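Local coordinates for protein monomethylamine methyltransferase mtmB1 (Methanosarcina barkeri, PDB 1TV4) that catalyses transfer of the methyl group of monomethylamine to the corrinoid cofactor of its partner protein MtmC, a step in methanogenesis from methylamine, at residues Val143-Ala148 and Lys188-Met193; Lys151-Ile156 and Pro197-Lys202; Val230-Glu235 and Asp258-Ile263; Tyr334-Gly339 and Ser365-Ala370. One frame throughout, in Å; residues are numbered along the deposited sequence. Where two conformers were deposited one is given.

In the fold
All four contacts belong to one TIM barrel. Contacts 2, 3 and 4 join ends of strands in its parallel sheet and all touch the bound pyrrolidine-sulfonate BG3, whereas contact 1 lies in the helix layer outside. Contact 1 backs directly onto contact 2: their centres are about 9 Å apart, and Cys191 SG packs 3.8 Å from Met199 SD. Around the ligand, Lys202 of contact 2 carries it covalently, Tyr335 and Ser365 of contact 4 reach its two ends, and Glu259 and Met261 of contact 3 line the pocket near the sulfonate. Contacts 3 and 4, with centres about 18 Å apart, do not touch; contacts 2 and 4 meet where Lys202 CE lies 3.9 Å from Ser365 OG.

Contact 1 (Val143-Ala148 and Lys188-Met193); sequences VHMSYA and KNACAM
Met145 loses the most surface here, and Ala190 and Ala148 follow. The sulfur end of Met145 reaches across to Met193, its methyl CE lying 3.5 Å from Met193 CB, which is tighter than usual carbon-carbon contact. The same methyl comes within 3.6 Å of Met193 SD, and the two thioether chains cross at a slant. With CG anti to the backbone N (chi1 -158°) and the chain turned only at chi3, Met145 also runs its CG alongside the backbone of Ala190, 3.7 Å from Ala190 O. The small Ala190 lets the backbones close in, and the CA atoms of Met145 and Ala190 stand 5.1 Å apart. One turn along, Ala148 points its methyl at the other helix, with CB 4.0 Å from Cys191 CA and also against Cys191 SG. Arg165 and Val164 of the second subunit pack on Met145 and Met193 respectively, which places the methionine side of the contact at a subunit interface. The axes of the short segments approach to 8.4 Å and cross at -49°. The fit is apolar, alanine-lined packing of helices 140-148 and 174-193, consecutive members of the outer helix layer of a TIM barrel.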
loop_
_atom_site.group_PDB
_atom_site.type_symbol
_atom_site.label_atom_id
_atom_site.label_comp_id
_atom_site.label_asym_id
_atom_site.label_seq_id
_atom_site.Cartn_x
_atom_site.Cartn_y
_atom_site.Cartn_z
ATOM N N VAL A 143 -15.778 -24.877 -7.213
ATOM C CA VAL A 143 -15.242 -25.338 -8.486
ATOM C C VAL A 143 -13.827 -24.833 -8.716
ATOM O O VAL A 143 -12.944 -25.602 -9.086
ATOM C CB VAL A 143 -16.135 -24.903 -9.670
ATOM C CG1 VAL A 143 -15.409 -25.136 -10.995
ATOM C CG2 VAL A 143 -17.439 -25.700 -9.649
ATOM N N HIS A 144 -13.598 -23.544 -8.496
ATOM C CA HIS A 144 -12.255 -23.020 -8.710
ATOM C C HIS A 144 -11.280 -23.557 -7.674
ATOM O O HIS A 144 -10.096 -23.722 -7.943
ATOM C CB HIS A 144 -12.274 -21.489 -8.716
ATOM C CG HIS A 144 -12.929 -20.911 -9.933
ATOM N ND1 HIS A 144 -14.294 -20.756 -10.042
ATOM C CD2 HIS A 144 -12.410 -20.521 -11.123
ATOM C CE1 HIS A 144 -14.588 -20.293 -11.246
ATOM N NE2 HIS A 144 -13.463 -20.145 -11.922
ATOM N N MET A 145 -11.786 -23.845 -6.485
ATOM C CA MET A 145 -10.943 -24.383 -5.428
ATOM C C MET A 145 -10.404 -25.755 -5.840
ATOM O O MET A 145 -9.308 -26.148 -5.423
ATOM C CB MET A 145 -11.740 -24.494 -4.131
ATOM C CG MET A 145 -10.868 -24.539 -2.885
ATOM S SD MET A 145 -11.839 -24.479 -1.367
ATOM C CE MET A 145 -12.649 -22.941 -1.554
ATOM N N SER A 146 -11.160 -26.465 -6.683
ATOM C CA SER A 146 -10.729 -27.784 -7.142
ATOM C C SER A 146 -9.453 -27.688 -7.973
ATOM O O SER A 146 -8.749 -28.684 -8.155
ATOM C CB SER A 146 -11.835 -28.486 -7.948
ATOM O OG SER A 146 -11.953 -27.973 -9.262
ATOM N N TYR A 147 -9.147 -26.492 -8.472
ATOM C CA TYR A 147 -7.929 -26.304 -9.245
ATOM C C TYR A 147 -6.809 -25.804 -8.338
ATOM O O TYR A 147 -5.673 -26.264 -8.435
ATOM C CB TYR A 147 -8.147 -25.308 -10.389
ATOM C CG TYR A 147 -9.163 -25.764 -11.402
ATOM C CD1 TYR A 147 -10.521 -25.552 -11.195
ATOM C CD2 TYR A 147 -8.766 -26.424 -12.565
ATOM C CE1 TYR A 147 -11.469 -25.984 -12.121
ATOM C CE2 TYR A 147 -9.704 -26.863 -13.498
ATOM C CZ TYR A 147 -11.053 -26.637 -13.268
ATOM O OH TYR A 147 -11.992 -27.054 -14.183
ATOM N N ALA A 148 -7.135 -24.860 -7.459
ATOM C CA ALA A 148 -6.150 -24.299 -6.534
ATOM C C ALA A 148 -5.598 -25.367 -5.596
ATOM O O ALA A 148 -4.454 -25.280 -5.151
ATOM C CB ALA A 148 -6.777 -23.170 -5.720
ATOM N N LYS A 188 -10.187 -15.529 -6.197
ATOM C CA LYS A 188 -9.018 -15.344 -5.350
ATOM C C LYS A 188 -9.334 -15.763 -3.916
ATOM O O LYS A 188 -8.444 -16.171 -3.170
ATOM C CB LYS A 188 -8.522 -13.895 -5.433
ATOM C CG LYS A 188 -7.833 -13.612 -6.771
ATOM C CD LYS A 188 -7.188 -12.230 -6.850
ATOM C CE LYS A 188 -6.369 -12.091 -8.137
ATOM N NZ LYS A 188 -5.707 -10.750 -8.261
ATOM N N ASN A 189 -10.606 -15.690 -3.536
ATOM C CA ASN A 189 -10.996 -16.114 -2.198
ATOM C C ASN A 189 -10.946 -17.640 -2.151
ATOM O O ASN A 189 -10.623 -18.231 -1.118
ATOM C CB ASN A 189 -12.398 -15.620 -1.859
ATOM C CG ASN A 189 -12.487 -15.091 -0.446
ATOM O OD1 ASN A 189 -11.629 -14.316 -0.010
ATOM N ND2 ASN A 189 -13.526 -15.488 0.277
ATOM N N ALA A 190 -11.262 -18.277 -3.276
ATOM C CA ALA A 190 -11.203 -19.735 -3.360
ATOM C C ALA A 190 -9.737 -20.144 -3.246
ATOM O O ALA A 190 -9.398 -21.112 -2.558
ATOM C CB ALA A 190 -11.779 -20.216 -4.685
ATOM N N CYS A 191 -8.861 -19.405 -3.922
ATOM C CA CYS A 191 -7.438 -19.708 -3.859
ATOM C C CYS A 191 -6.931 -19.573 -2.424
ATOM O O CYS A 191 -6.137 -20.394 -1.960
ATOM C CB CYS A 191 -6.651 -18.780 -4.788
ATOM S SG CYS A 191 -6.978 -19.106 -6.540
ATOM N N ALA A 192 -7.391 -18.540 -1.723
ATOM C CA ALA A 192 -6.983 -18.321 -0.338
ATOM C C ALA A 192 -7.436 -19.483 0.553
ATOM O O ALA A 192 -6.697 -19.919 1.438
ATOM C CB ALA A 192 -7.562 -17.006 0.176
ATOM N N MET A 193 -8.652 -19.981 0.327
ATOM C CA MET A 193 -9.164 -21.101 1.118
ATOM C C MET A 193 -8.348 -22.366 0.859
ATOM O O MET A 193 -8.293 -23.262 1.703
ATOM C CB MET A 193 -10.643 -21.355 0.810
ATOM C CG MET A 193 -11.580 -20.330 1.438
ATOM S SD MET A 193 -13.329 -20.777 1.258
ATOM C CE MET A 193 -13.417 -22.181 2.318
#

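Contact 2 (Lys151-Ile156 and Pro197-Lys202); sequences KEVDTI and PGMGVK. With BG3 (3-methyl-5-sulfo-pyrrolidine-2-carboxylic acid), chain L.
Met199 brings its terminal methyl against several parts of 151-156 at once. Its CE lies 3.5 Å from Asp154 O and 3.8 Å from Ile156 CD1, and it also touches Val153 CG1. The Met199 chain crosses Val153 at about a right angle and slants past Ile156, a course set by CG beside the backbone N (chi1 -72°) and a final bend at chi3 that turns CE to the Asp154 carbonyl. At Gly200 the contact passes to the backbone: Gly200 O receives the N-H of Ile156 at 2.9 Å, nearly straight at 167°, while Thr155 CB rests 3.4 Å from the same oxygen. The parallel pairing of Ile156 with Val201 continues with a weak bond from Lys202 N to Ile156 O, and a water links Asp154 O to Gly200 N. Lys202 then leads away, bent at chi2 and chi3, and its NZ is joined to BG3 C1 at 1.3 Å, an amide linkage consistent with a modified pyrrolysine; Glu229 OE1 hydrogen-bonds NZ. The two strands belong to a beta-alpha-beta unit whose connecting helix, 174-193, covers Ile156 with Ile187 and Cys191, while Tyr147 and Ala148 of helix 140-148 pack on Ile156 and Met199 respectively.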
loop_
_atom_site.group_PDB
_atom_site.type_symbol
_atom_site.label_atom_id
_atom_site.label_comp_id
_atom_site.label_asym_id
_atom_site.label_seq_id
_atom_site.Cartn_x
_atom_site.Cartn_y
_atom_site.Cartn_z
ATOM N N LYS A 151 -1.589 -29.261 -6.629
ATOM C CA LYS A 151 -0.241 -28.703 -6.682
ATOM C C LYS A 151 0.248 -28.550 -8.117
ATOM O O LYS A 151 1.145 -27.753 -8.391
ATOM C CB LYS A 151 0.742 -29.571 -5.891
ATOM C CG LYS A 151 0.621 -29.390 -4.388
ATOM C CD LYS A 151 1.777 -30.031 -3.658
ATOM C CE LYS A 151 1.749 -29.650 -2.186
ATOM N NZ LYS A 151 2.941 -30.154 -1.464
ATOM N N GLU A 152 -0.344 -29.312 -9.033
ATOM C CA GLU A 152 0.027 -29.239 -10.447
ATOM C C GLU A 152 -0.298 -27.868 -11.052
ATOM O O GLU A 152 0.368 -27.421 -11.983
ATOM C CB GLU A 152 -0.725 -30.301 -11.255
ATOM C CG GLU A 152 -0.211 -31.732 -11.123
ATOM C CD GLU A 152 1.135 -31.941 -11.785
ATOM O OE1 GLU A 152 1.419 -31.267 -12.804
ATOM O OE2 GLU A 152 1.903 -32.797 -11.299
ATOM N N VAL A 153 -1.327 -27.216 -10.521
ATOM C CA VAL A 153 -1.771 -25.922 -11.034
ATOM C C VAL A 153 -0.988 -24.744 -10.460
ATOM O O VAL A 153 -0.797 -24.653 -9.248
ATOM C CB VAL A 153 -3.280 -25.728 -10.759
ATOM C CG1 VAL A 153 -3.750 -24.384 -11.298
ATOM C CG2 VAL A 153 -4.072 -26.862 -11.413
ATOM N N ASP A 154 -0.547 -23.850 -11.349
ATOM C CA ASP A 154 0.238 -22.662 -10.992
ATOM C C ASP A 154 -0.593 -21.381 -10.925
ATOM O O ASP A 154 -0.411 -20.555 -10.025
ATOM C CB ASP A 154 1.366 -22.452 -12.007
ATOM C CG ASP A 154 2.393 -23.565 -11.983
ATOM O OD1 ASP A 154 2.942 -23.842 -10.895
ATOM O OD2 ASP A 154 2.663 -24.155 -13.050
ATOM N N THR A 155 -1.483 -21.209 -11.899
ATOM C CA THR A 155 -2.355 -20.042 -11.961
ATOM C C THR A 155 -3.750 -20.536 -12.307
ATOM O O THR A 155 -3.924 -21.696 -12.678
ATOM C CB THR A 155 -1.913 -19.049 -13.049
ATOM O OG1 THR A 155 -1.975 -19.688 -14.330
ATOM C CG2 THR A 155 -0.487 -18.566 -12.786
ATOM N N ILE A 156 -4.736 -19.652 -12.198
ATOM C CA ILE A 156 -6.119 -20.016 -12.482
ATOM C C ILE A 156 -6.664 -19.319 -13.725
ATOM O O ILE A 156 -6.397 -18.141 -13.940
ATOM C CB ILE A 156 -7.052 -19.613 -11.304
ATOM C CG1 ILE A 156 -6.593 -20.271 -9.997
ATOM C CG2 ILE A 156 -8.498 -19.978 -11.633
ATOM C CD1 ILE A 156 -6.701 -21.790 -9.979
ATOM N N PRO A 197 -3.398 -17.788 -1.344
ATOM C CA PRO A 197 -4.017 -16.475 -1.563
ATOM C C PRO A 197 -3.474 -15.656 -2.727
ATOM O O PRO A 197 -4.195 -14.834 -3.292
ATOM C CB PRO A 197 -3.788 -15.749 -0.233
ATOM C CG PRO A 197 -3.587 -16.860 0.760
ATOM C CD PRO A 197 -2.766 -17.842 -0.012
ATOM N N GLY A 198 -2.214 -15.879 -3.083
ATOM C CA GLY A 198 -1.603 -15.095 -4.143
ATOM C C GLY A 198 -1.565 -15.660 -5.546
ATOM O O GLY A 198 -0.858 -15.124 -6.395
ATOM N N MET A 199 -2.309 -16.729 -5.810
ATOM C CA MET A 199 -2.302 -17.301 -7.151
ATOM C C MET A 199 -2.775 -16.280 -8.180
ATOM O O MET A 199 -3.754 -15.568 -7.956
ATOM C CB MET A 199 -3.207 -18.530 -7.222
ATOM C CG MET A 199 -2.668 -19.751 -6.504
ATOM S SD MET A 199 -3.776 -21.153 -6.748
ATOM C CE MET A 199 -3.245 -21.732 -8.383
ATOM N N GLY A 200 -2.073 -16.205 -9.304
ATOM C CA GLY A 200 -2.476 -15.278 -10.348
ATOM C C GLY A 200 -3.639 -15.887 -11.113
ATOM O O GLY A 200 -3.823 -17.104 -11.096
ATOM N N VAL A 201 -4.430 -15.053 -11.779
ATOM C CA VAL A 201 -5.564 -15.551 -12.549
ATOM C C VAL A 201 -5.507 -15.013 -13.975
ATOM O O VAL A 201 -4.616 -14.232 -14.324
ATOM C CB VAL A 201 -6.926 -15.113 -11.928
ATOM C CG1 VAL A 201 -6.964 -15.448 -10.443
ATOM C CG2 VAL A 201 -7.158 -13.622 -12.150
ATOM N N LYS A 202 -6.454 -15.451 -14.799
ATOM C CA LYS A 202 -6.548 -14.987 -16.178
ATOM C C LYS A 202 -8.016 -14.705 -16.448
ATOM O O LYS A 202 -8.871 -15.559 -16.213
ATOM C CB LYS A 202 -6.018 -16.043 -17.161
ATOM C CG LYS A 202 -5.907 -15.539 -18.604
ATOM C CD LYS A 202 -7.153 -15.851 -19.445
ATOM C CE LYS A 202 -7.005 -17.186 -20.180
ATOM N NZ LYS A 202 -8.128 -17.435 -21.140
HETATM C C1 BG3 L . -8.411 -18.601 -21.727
HETATM C C2 BG3 L . -9.802 -18.570 -22.445
HETATM C C3 BG3 L . -10.952 -17.910 -21.743
HETATM C C4 BG3 L . -12.012 -18.089 -22.791
HETATM C C5 BG3 L . -11.128 -17.556 -23.964
HETATM C C6 BG3 L . -11.369 -18.619 -20.513
HETATM O O1 BG3 L . -7.815 -19.652 -21.478
HETATM N N1 BG3 L . -9.665 -17.898 -23.745
HETATM S S1 BG3 L . -11.700 -18.209 -25.535
HETATM O O2 BG3 L . -13.120 -17.839 -25.695
HETATM O O3 BG3 L . -10.843 -17.662 -26.599
HETATM O O4 BG3 L . -11.604 -19.678 -25.488
HETATM O O HOH W 1 0.388 -17.830 -9.361
#

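Contact 3 (Val230-Glu235 and Asp258-Ile263); sequences VSQLNE and DEQMPI. With BG3 (3-methyl-5-sulfo-pyrrolidine-2-carboxylic acid), chain L.
Gln232 bonds across to 258-263 twice: its backbone N-H meets Glu259 O at 2.8 Å, continuing the parallel pairing begun by Glu259 N and Val230 O, and its side-chain NE2 gives a nearly straight bond (167°) to the syn side of Asp258 OD2, 2.8 Å away. Further along, Asn234 ND2 donates to Met261 O at 2.7 Å, meeting that carbonyl from above its plane, and its other N-H goes to Glu235 OE2. Ile263 N reaches the same oxygen at 3.0 Å from the opposite face of the carboxylate, so two donors grip OE2 and hold the group in place. A water adds a third link, joining Glu235 OE2 to Ile263 O. With a leucine in place of Glu235, the Ile263 N-H and the Asn234 amide would probably lose their shared acceptor. Behind this shell, His294 and Ser289 hydrogen-bond Asp258, and Asn284 and the carbonyl of Thr281 fix the amide of Gln232. On the barrel's inner side, Met261 SD, in one of its two conformers, stands 3.7 Å from BG3 O3. So many donors converging on the buried carboxylates of Asp258 and Glu235 suggest that both are ionised.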
loop_
_atom_site.group_PDB
_atom_site.type_symbol
_atom_site.label_atom_id
_atom_site.label_comp_id
_atom_site.label_asym_id
_atom_site.label_seq_id
_atom_site.Cartn_x
_atom_site.Cartn_y
_atom_site.Cartn_z
ATOM N N VAL A 230 -7.589 -10.163 -24.136
ATOM C CA VAL A 230 -8.129 -9.325 -25.198
ATOM C C VAL A 230 -8.211 -10.331 -26.349
ATOM O O VAL A 230 -7.259 -11.069 -26.602
ATOM C CB VAL A 230 -7.209 -8.132 -25.562
ATOM C CG1 VAL A 230 -5.856 -8.610 -26.024
ATOM C CG2 VAL A 230 -7.887 -7.292 -26.647
ATOM N N SER A 231 -9.353 -10.392 -27.026
ATOM C CA SER A 231 -9.516 -11.366 -28.100
ATOM C C SER A 231 -9.497 -10.851 -29.526
ATOM O O SER A 231 -10.189 -9.892 -29.861
ATOM C CB SER A 231 -10.816 -12.147 -27.901
ATOM O OG SER A 231 -10.734 -13.004 -26.781
ATOM N N GLN A 232 -8.697 -11.505 -30.362
ATOM C CA GLN A 232 -8.634 -11.162 -31.775
ATOM C C GLN A 232 -9.780 -11.946 -32.409
ATOM O O GLN A 232 -10.255 -12.925 -31.831
ATOM C CB GLN A 232 -7.324 -11.632 -32.397
ATOM C CG GLN A 232 -6.091 -10.849 -32.000
ATOM C CD GLN A 232 -4.918 -11.202 -32.885
ATOM O OE1 GLN A 232 -4.995 -11.072 -34.109
ATOM N NE2 GLN A 232 -3.826 -11.659 -32.277
ATOM N N LEU A 233 -10.215 -11.529 -33.593
ATOM C CA LEU A 233 -11.304 -12.215 -34.276
ATOM C C LEU A 233 -10.761 -13.139 -35.370
ATOM O O LEU A 233 -9.546 -13.286 -35.516
ATOM C CB LEU A 233 -12.270 -11.181 -34.860
ATOM C CG LEU A 233 -12.843 -10.217 -33.813
ATOM C CD1 LEU A 233 -13.761 -9.202 -34.483
ATOM C CD2 LEU A 233 -13.603 -11.004 -32.750
ATOM N N ASN A 234 -11.658 -13.761 -36.134
ATOM C CA ASN A 234 -11.254 -14.692 -37.194
ATOM C C ASN A 234 -11.581 -14.174 -38.594
ATOM O O ASN A 234 -12.743 -13.888 -38.870
ATOM C CB ASN A 234 -11.965 -16.034 -37.007
ATOM C CG ASN A 234 -11.623 -16.702 -35.691
ATOM O OD1 ASN A 234 -12.035 -16.250 -34.619
ATOM N ND2 ASN A 234 -10.859 -17.782 -35.765
ATOM N N GLU A 235 -10.586 -14.023 -39.472
ATOM C CA GLU A 235 -9.168 -14.286 -39.200
ATOM C C GLU A 235 -8.465 -12.968 -39.546
ATOM O O GLU A 235 -8.873 -12.289 -40.498
ATOM C CB GLU A 235 -8.634 -15.400 -40.110
ATOM C CG GLU A 235 -9.371 -16.735 -40.021
ATOM C CD GLU A 235 -9.168 -17.441 -38.690
ATOM O OE1 GLU A 235 -8.328 -16.976 -37.889
ATOM O OE2 GLU A 235 -9.844 -18.464 -38.449
ATOM N N ASP A 258 -3.035 -11.564 -25.259
ATOM C CA ASP A 258 -3.796 -11.466 -26.503
ATOM C C ASP A 258 -4.114 -12.902 -26.908
ATOM O O ASP A 258 -3.254 -13.772 -26.840
ATOM C CB ASP A 258 -2.941 -10.792 -27.578
ATOM C CG ASP A 258 -3.533 -10.930 -28.973
ATOM O OD1 ASP A 258 -4.148 -9.959 -29.462
ATOM O OD2 ASP A 258 -3.384 -12.012 -29.573
ATOM N N GLU A 259 -5.359 -13.149 -27.316
ATOM C CA GLU A 259 -5.791 -14.490 -27.717
ATOM C C GLU A 259 -6.375 -14.508 -29.127
ATOM O O GLU A 259 -6.958 -13.527 -29.578
ATOM C CB GLU A 259 -6.844 -15.011 -26.723
ATOM C CG GLU A 259 -7.466 -16.389 -27.033
ATOM C CD GLU A 259 -8.601 -16.333 -28.058
ATOM O OE1 GLU A 259 -9.375 -15.352 -28.036
ATOM O OE2 GLU A 259 -8.733 -17.276 -28.871
ATOM N N GLN A 260 -6.194 -15.627 -29.821
ATOM C CA GLN A 260 -6.747 -15.799 -31.162
ATOM C C GLN A 260 -6.859 -17.304 -31.350
ATOM O O GLN A 260 -5.932 -18.050 -31.035
ATOM C CB GLN A 260 -5.844 -15.180 -32.239
ATOM C CG GLN A 260 -6.598 -14.790 -33.531
ATOM C CD GLN A 260 -6.754 -15.938 -34.520
ATOM O OE1 GLN A 260 -7.770 -16.043 -35.219
ATOM N NE2 GLN A 260 -5.740 -16.791 -34.602
ATOM N N MET A 261 -8.004 -17.756 -31.845
ATOM C CA MET A 261 -8.220 -19.178 -32.062
ATOM C C MET A 261 -8.538 -19.432 -33.533
ATOM O O MET A 261 -9.701 -19.435 -33.940
ATOM C CB MET A 261 -9.352 -19.673 -31.154
ATOM C CG MET A 261 -10.605 -18.809 -31.158
ATOM S SD MET A 261 -11.778 -19.270 -29.849
ATOM C CE MET A 261 -12.431 -20.804 -30.484
ATOM N N PRO A 262 -7.492 -19.638 -34.352
ATOM C CA PRO A 262 -7.659 -19.887 -35.787
ATOM C C PRO A 262 -8.477 -21.151 -36.010
ATOM O O PRO A 262 -8.299 -22.150 -35.318
ATOM C CB PRO A 262 -6.219 -19.990 -36.289
ATOM C CG PRO A 262 -5.482 -20.543 -35.104
ATOM C CD PRO A 262 -6.078 -19.762 -33.951
ATOM N N ILE A 263 -9.384 -21.095 -36.981
ATOM C CA ILE A 263 -10.259 -22.220 -37.263
ATOM C C ILE A 263 -9.800 -23.088 -38.427
ATOM O O ILE A 263 -9.707 -22.621 -39.564
ATOM C CB ILE A 263 -11.687 -21.722 -37.558
ATOM C CG1 ILE A 263 -12.186 -20.878 -36.382
ATOM C CG2 ILE A 263 -12.618 -22.911 -37.793
ATOM C CD1 ILE A 263 -13.486 -20.151 -36.646
HETATM C C1 BG3 L . -8.411 -18.601 -21.727
HETATM C C2 BG3 L . -9.802 -18.570 -22.445
HETATM C C3 BG3 L . -10.952 -17.910 -21.743
HETATM C C4 BG3 L . -12.012 -18.089 -22.791
HETATM C C5 BG3 L . -11.128 -17.556 -23.964
HETATM C C6 BG3 L . -11.369 -18.619 -20.513
HETATM O O1 BG3 L . -7.815 -19.652 -21.478
HETATM N N1 BG3 L . -9.665 -17.898 -23.745
HETATM S S1 BG3 L . -11.700 -18.209 -25.535
HETATM O O2 BG3 L . -13.120 -17.839 -25.695
HETATM O O3 BG3 L . -10.843 -17.662 -26.599
HETATM O O4 BG3 L . -11.604 -19.678 -25.488
HETATM O O HOH W 2 -10.006 -15.732 -32.674
HETATM O O HOH W 3 -9.168 -20.327 -40.862
#

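Contact 4 (Tyr334-Gly339 and Ser365-Ala370); sequences YYPCAG and SGVASA. With BG3 (3-methyl-5-sulfo-pyrrolidine-2-carboxylic acid), chain L.
Pro336 presses its ring against Val367, with CG and CD each 3.4 Å from Val367 CG1, tighter than usual, and Tyr334 CB flanks the same methyl. This apolar centre lies just past neighbouring strands 330-333 and 363-366 of the TIM barrel, where Val367 follows a cis peptide and Ala368 centres an inverse gamma turn. The turn aims Ala368 CB at the Tyr335 ring, a CH-pi contact 3.8 Å from the centroid and 13° off the normal. Around this, backbone bonds tie the segments: Tyr334 N to Ser365 O, Ala368 N to Tyr334 O at 2.8 Å, and Ala370 N to Ala338 O. At the polar edge Ser365 OG lies 2.8 Å from BG3 O1 and also near Gln127 OE1, and its one proton can serve only one of them at a time. Tyr335 OH donates to BG3 O4 at 2.6 Å, and a phenylalanine here would probably leave that sulfonate oxygen without its donor. O4 lies at the edge of the Tyr335 ring, near its plane.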
loop_
_atom_site.group_PDB
_atom_site.type_symbol
_atom_site.label_atom_id
_atom_site.label_comp_id
_atom_site.label_asym_id
_atom_site.label_seq_id
_atom_site.Cartn_x
_atom_site.Cartn_y
_atom_site.Cartn_z
ATOM N N TYR A 334 -7.295 -25.320 -23.936
ATOM C CA TYR A 334 -7.854 -26.665 -24.096
ATOM C C TYR A 334 -9.366 -26.841 -24.208
ATOM O O TYR A 334 -10.110 -26.509 -23.284
ATOM C CB TYR A 334 -7.345 -27.539 -22.939
ATOM C CG TYR A 334 -5.846 -27.729 -22.930
ATOM C CD1 TYR A 334 -4.978 -26.635 -22.957
ATOM C CD2 TYR A 334 -5.291 -29.010 -22.952
ATOM C CE1 TYR A 334 -3.594 -26.813 -23.021
ATOM C CE2 TYR A 334 -3.913 -29.200 -23.013
ATOM C CZ TYR A 334 -3.069 -28.102 -23.053
ATOM O OH TYR A 334 -1.711 -28.296 -23.170
ATOM N N TYR A 335 -9.803 -27.405 -25.335
ATOM C CA TYR A 335 -11.217 -27.665 -25.581
ATOM C C TYR A 335 -11.481 -29.098 -26.042
ATOM O O TYR A 335 -11.582 -29.361 -27.241
ATOM C CB TYR A 335 -11.772 -26.718 -26.643
ATOM C CG TYR A 335 -12.158 -25.354 -26.135
ATOM C CD1 TYR A 335 -11.205 -24.345 -25.983
ATOM C CD2 TYR A 335 -13.487 -25.059 -25.837
ATOM C CE1 TYR A 335 -11.573 -23.074 -25.556
ATOM C CE2 TYR A 335 -13.864 -23.798 -25.409
ATOM C CZ TYR A 335 -12.905 -22.808 -25.274
ATOM O OH TYR A 335 -13.295 -21.548 -24.889
ATOM N N PRO A 336 -11.582 -30.043 -25.099
ATOM C CA PRO A 336 -11.845 -31.441 -25.461
ATOM C C PRO A 336 -13.323 -31.610 -25.812
ATOM O O PRO A 336 -14.158 -30.807 -25.392
ATOM C CB PRO A 336 -11.499 -32.210 -24.184
ATOM C CG PRO A 336 -10.583 -31.277 -23.431
ATOM C CD PRO A 336 -11.210 -29.935 -23.680
ATOM N N CYS A 337 -13.646 -32.651 -26.574
ATOM C CA CYS A 337 -15.037 -32.921 -26.933
ATOM C C CYS A 337 -15.754 -33.563 -25.756
ATOM O O CYS A 337 -16.879 -33.193 -25.421
ATOM C CB CYS A 337 -15.118 -33.879 -28.123
ATOM S SG CYS A 337 -14.539 -33.209 -29.677
ATOM N N ALA A 338 -15.093 -34.537 -25.136
ATOM C CA ALA A 338 -15.659 -35.266 -24.006
ATOM C C ALA A 338 -15.750 -34.436 -22.729
ATOM O O ALA A 338 -14.998 -33.478 -22.538
ATOM C CB ALA A 338 -14.848 -36.527 -23.747
ATOM N N GLY A 339 -16.676 -34.826 -21.858
ATOM C CA GLY A 339 -16.873 -34.125 -20.604
ATOM C C GLY A 339 -16.079 -34.745 -19.471
ATOM O O GLY A 339 -15.454 -35.792 -19.646
ATOM N N SER A 365 -3.314 -23.511 -20.749
ATOM C CA SER A 365 -4.540 -22.989 -20.145
ATOM C C SER A 365 -5.731 -23.913 -20.406
ATOM O O SER A 365 -6.290 -23.924 -21.505
ATOM C CB SER A 365 -4.827 -21.588 -20.700
ATOM O OG SER A 365 -5.784 -20.895 -19.916
ATOM N N GLY A 366 -6.118 -24.680 -19.389
ATOM C CA GLY A 366 -7.233 -25.605 -19.536
ATOM C C GLY A 366 -7.865 -25.962 -18.203
ATOM O O GLY A 366 -7.392 -25.506 -17.164
ATOM N N VAL A 367 -8.890 -26.816 -18.203
ATOM C CA VAL A 367 -9.419 -27.456 -19.410
ATOM C C VAL A 367 -10.913 -27.172 -19.583
ATOM O O VAL A 367 -11.700 -27.365 -18.658
ATOM C CB VAL A 367 -9.215 -28.996 -19.331
ATOM C CG1 VAL A 367 -9.801 -29.677 -20.565
ATOM C CG2 VAL A 367 -7.731 -29.315 -19.193
ATOM N N ALA A 368 -11.302 -26.709 -20.766
ATOM C CA ALA A 368 -12.706 -26.424 -21.042
ATOM C C ALA A 368 -13.375 -27.719 -21.506
ATOM O O ALA A 368 -13.719 -27.873 -22.679
ATOM C CB ALA A 368 -12.827 -25.355 -22.123
ATOM N N SER A 369 -13.544 -28.651 -20.576
ATOM C CA SER A 369 -14.158 -29.938 -20.880
ATOM C C SER A 369 -15.553 -29.765 -21.474
ATOM O O SER A 369 -16.211 -28.753 -21.247
ATOM C CB SER A 369 -14.220 -30.777 -19.607
ATOM O OG SER A 369 -12.919 -30.909 -19.058
ATOM N N ALA A 370 -15.999 -30.762 -22.234
ATOM C CA ALA A 370 -17.309 -30.707 -22.879
ATOM C C ALA A 370 -17.389 -29.479 -23.777
ATOM O O ALA A 370 -18.443 -28.853 -23.898
ATOM C CB ALA A 370 -18.416 -30.664 -21.833
HETATM C C1 BG3 L . -8.411 -18.601 -21.727
HETATM C C2 BG3 L . -9.802 -18.570 -22.445
HETATM C C3 BG3 L . -10.952 -17.910 -21.743
HETATM C C4 BG3 L . -12.012 -18.089 -22.791
HETATM C C5 BG3 L . -11.128 -17.556 -23.964
HETATM C C6 BG3 L . -11.369 -18.619 -20.513
HETATM O O1 BG3 L . -7.815 -19.652 -21.478
HETATM N N1 BG3 L . -9.665 -17.898 -23.745
HETATM S S1 BG3 L . -11.700 -18.209 -25.535
HETATM O O2 BG3 L . -13.120 -17.839 -25.695
HETATM O O3 BG3 L . -10.843 -17.662 -26.599
HETATM O O4 BG3 L . -11.604 -19.678 -25.488
#